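PDB 4PQG: glycosyltransferase Gtf1 from Streptococcus pneumoniae, which belongs to the GT-B glycosyltransferases, whose two Rossmann-like domains face each other across a cleft, and carries an added extended beta-sheet domain. Local coordinates for residues L245-H250 with D278-F283. Numbering follows the deposited sequence.
With NAG (2-acetamido-2-deoxy-beta-D-glucopyranose), chain D.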
loop_
_atom_site.group_PDB
_atom_site.type_symbol
_atom_site.label_atom_id
_atom_site.label_comp_id
_atom_site.label_asym_id
_atom_site.label_seq_id
_atom_site.Cartn_x
_atom_site.Cartn_y
_atom_site.Cartn_z
ATOM N N LEU A 245 -0.651 13.946 -17.746
ATOM C CA LEU A 245 -1.026 12.656 -17.198
ATOM C C LEU A 245 0.159 11.690 -17.258
ATOM O O LEU A 245 0.706 11.423 -18.330
ATOM C CB LEU A 245 -2.229 12.077 -17.964
ATOM C CG LEU A 245 -2.702 10.677 -17.555
ATOM C CD1 LEU A 245 -3.217 10.674 -16.122
ATOM C CD2 LEU A 245 -3.749 10.138 -18.513
ATOM N N ALA A 246 0.550 11.176 -16.098
ATOM C CA ALA A 246 1.566 10.130 -16.011
ATOM C C ALA A 246 0.932 8.883 -15.397
ATOM O O ALA A 246 0.056 8.993 -14.527
ATOM C CB ALA A 246 2.749 10.604 -15.175
ATOM N N VAL A 247 1.342 7.713 -15.883
ATOM C CA VAL A 247 0.892 6.420 -15.341
ATOM C C VAL A 247 2.117 5.688 -14.799
ATOM O O VAL A 247 3.096 5.467 -15.528
ATOM C CB VAL A 247 0.180 5.553 -16.402
ATOM C CG1 VAL A 247 -0.009 4.105 -15.921
ATOM C CG2 VAL A 247 -1.147 6.186 -16.806
ATOM N N VAL A 248 2.075 5.344 -13.515
ATOM C CA VAL A 248 3.153 4.568 -12.918
ATOM C C VAL A 248 2.841 3.084 -13.051
ATOM O O VAL A 248 1.736 2.646 -12.698
ATOM C CB VAL A 248 3.369 4.933 -11.445
ATOM C CG1 VAL A 248 4.536 4.158 -10.854
ATOM C CG2 VAL A 248 3.644 6.417 -11.317
ATOM N N VAL A 249 3.811 2.345 -13.586
ATOM C CA VAL A 249 3.741 0.894 -13.714
ATOM C C VAL A 249 4.444 0.303 -12.490
ATOM O O VAL A 249 5.628 0.548 -12.270
ATOM C CB VAL A 249 4.420 0.412 -15.017
ATOM C CG1 VAL A 249 4.320 -1.105 -15.161
ATOM C CG2 VAL A 249 3.817 1.120 -16.227
ATOM N N HIS A 250 3.711 -0.437 -11.666
ATOM C CA HIS A 250 4.277 -0.914 -10.394
ATOM C C HIS A 250 4.828 -2.320 -10.367
ATOM O O HIS A 250 5.937 -2.559 -9.852
ATOM C CB HIS A 250 3.272 -0.723 -9.274
ATOM C CG HIS A 250 3.086 0.713 -8.886
ATOM N ND1 HIS A 250 3.958 1.366 -8.108
ATOM C CD2 HIS A 250 2.086 1.619 -9.209
ATOM C CE1 HIS A 250 3.540 2.628 -7.932
ATOM N NE2 HIS A 250 2.382 2.777 -8.595
ATOM N N ASP A 278 -2.058 6.678 -26.021
ATOM C CA ASP A 278 -2.093 7.978 -26.712
ATOM C C ASP A 278 -2.556 9.137 -25.818
ATOM O O ASP A 278 -2.260 10.299 -26.111
ATOM C CB ASP A 278 -2.965 7.896 -27.966
ATOM C CG ASP A 278 -4.387 7.463 -27.657
ATOM O OD1 ASP A 278 -4.565 6.437 -26.962
ATOM O OD2 ASP A 278 -5.332 8.155 -28.093
ATOM N N LYS A 279 -3.266 8.826 -24.726
ATOM C CA LYS A 279 -3.753 9.851 -23.789
ATOM C C LYS A 279 -2.779 10.151 -22.653
ATOM O O LYS A 279 -2.968 11.104 -21.892
ATOM C CB LYS A 279 -5.110 9.442 -23.202
ATOM C CG LYS A 279 -6.226 9.230 -24.220
ATOM C CD LYS A 279 -6.541 10.479 -25.045
ATOM C CE LYS A 279 -7.842 10.333 -25.834
ATOM N NZ LYS A 279 -7.899 9.058 -26.605
ATOM N N VAL A 280 -1.738 9.333 -22.540
ATOM C CA VAL A 280 -0.765 9.425 -21.458
ATOM C C VAL A 280 0.466 10.203 -21.935
ATOM O O VAL A 280 1.042 9.863 -22.967
ATOM C CB VAL A 280 -0.337 8.005 -20.995
ATOM C CG1 VAL A 280 0.703 8.058 -19.901
ATOM C CG2 VAL A 280 -1.547 7.202 -20.520
ATOM N N ASP A 281 0.866 11.217 -21.164
ATOM C CA ASP A 281 2.057 12.012 -21.473
ATOM C C ASP A 281 3.343 11.205 -21.292
ATOM O O ASP A 281 4.194 11.210 -22.172
ATOM C CB ASP A 281 2.075 13.296 -20.657
ATOM C CG ASP A 281 0.968 14.240 -21.074
ATOM O OD1 ASP A 281 1.031 14.770 -22.201
ATOM O OD2 ASP A 281 0.008 14.415 -20.304
ATOM N N PHE A 282 3.464 10.491 -20.167
ATOM C CA PHE A 282 4.536 9.504 -20.007
ATOM C C PHE A 282 4.215 8.381 -19.022
ATOM O O PHE A 282 3.446 8.574 -18.094
ATOM C CB PHE A 282 5.871 10.161 -19.638
ATOM C CG PHE A 282 5.852 10.950 -18.363
ATOM C CD1 PHE A 282 6.389 10.419 -17.199
ATOM C CD2 PHE A 282 5.361 12.261 -18.339
ATOM C CE1 PHE A 282 6.411 11.162 -16.026
ATOM C CE2 PHE A 282 5.374 13.006 -17.170
ATOM C CZ PHE A 282 5.908 12.458 -16.010
ATOM N N PHE A 283 4.789 7.208 -19.264
ATOM C CA PHE A 283 4.743 6.126 -18.288
ATOM C C PHE A 283 6.013 6.155 -17.446
ATOM O O PHE A 283 7.090 6.500 -17.950
ATOM C CB PHE A 283 4.601 4.780 -18.984
ATOM C CG PHE A 283 3.298 4.606 -19.723
ATOM C CD1 PHE A 283 2.192 4.026 -19.085
ATOM C CD2 PHE A 283 3.166 5.011 -21.052
ATOM C CE1 PHE A 283 0.993 3.864 -19.763
ATOM C CE2 PHE A 283 1.970 4.851 -21.731
ATOM C CZ PHE A 283 0.883 4.269 -21.084
HETATM C C1 NAG D . 4.674 -3.578 -6.183
HETATM C C2 NAG D . 5.582 -4.596 -6.861
HETATM C C3 NAG D . 6.900 -4.197 -6.183
HETATM C C4 NAG D . 7.169 -2.687 -6.278
HETATM C C5 NAG D . 5.918 -1.870 -5.852
HETATM C C6 NAG D . 6.110 -0.357 -5.837
HETATM C C7 NAG D . 5.414 -6.985 -7.308
HETATM C C8 NAG D . 5.034 -8.316 -6.722
HETATM N N2 NAG D . 5.262 -5.955 -6.493
HETATM O O1 NAG D . 3.389 -3.919 -5.748
HETATM O O3 NAG D . 7.997 -4.957 -6.659
HETATM O O4 NAG D . 8.246 -2.380 -5.426
HETATM O O5 NAG D . 4.863 -2.287 -6.721
HETATM O O6 NAG D . 6.274 0.045 -7.178
HETATM O O7 NAG D . 5.822 -6.896 -8.477
#
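The carboxylate of D281 closes the start of a parallel strand pair: its OD2 accepts the backbone N-H of L245 at 2.7 Å through the anti lone pair, while the N of D281 returns a 2.8 Å bond to L245 O. The CG of D281 lies beside its own backbone N (chi1 -68°), which folds the acid back against the neighbouring strand. L245 O also receives a weak bond from the N of F282, and two residues further along, V247 N donates to F282 O at 3.2 Å, the ladder typical of parallel strands.

Side chains then sort onto two faces. On one, the methyl of A246 sits over the F282 ring in a CH-pi contact, 3.9 Å from CB to the ring centroid; F282 takes the sterically tight chi1 of 59°, its CG between N and carbonyl carbon. On the other, V247 and F283 run side by side, CB to CD1 3.7 Å, and V280 sends CG1 over the centre of the F283 ring and CG2 to V247 CG2. F274 and F298 also meet that ring, and F237 of helix 233-240 packs on L245 and V280.

Past the strand, H250 ND1 and O6 of NAG share a nearly straight 2.8 Å hydrogen bond at the imidazole edge, while D227 holds NE2 and so helps fix the ring's rotation. Strands 244-248 and 282-285, linked through helix 271-275, form a beta-alpha-beta unit of a Rossmann-like GT-B domain, with H250, which meets NAG, lying past the C-terminal end of strand 244-248.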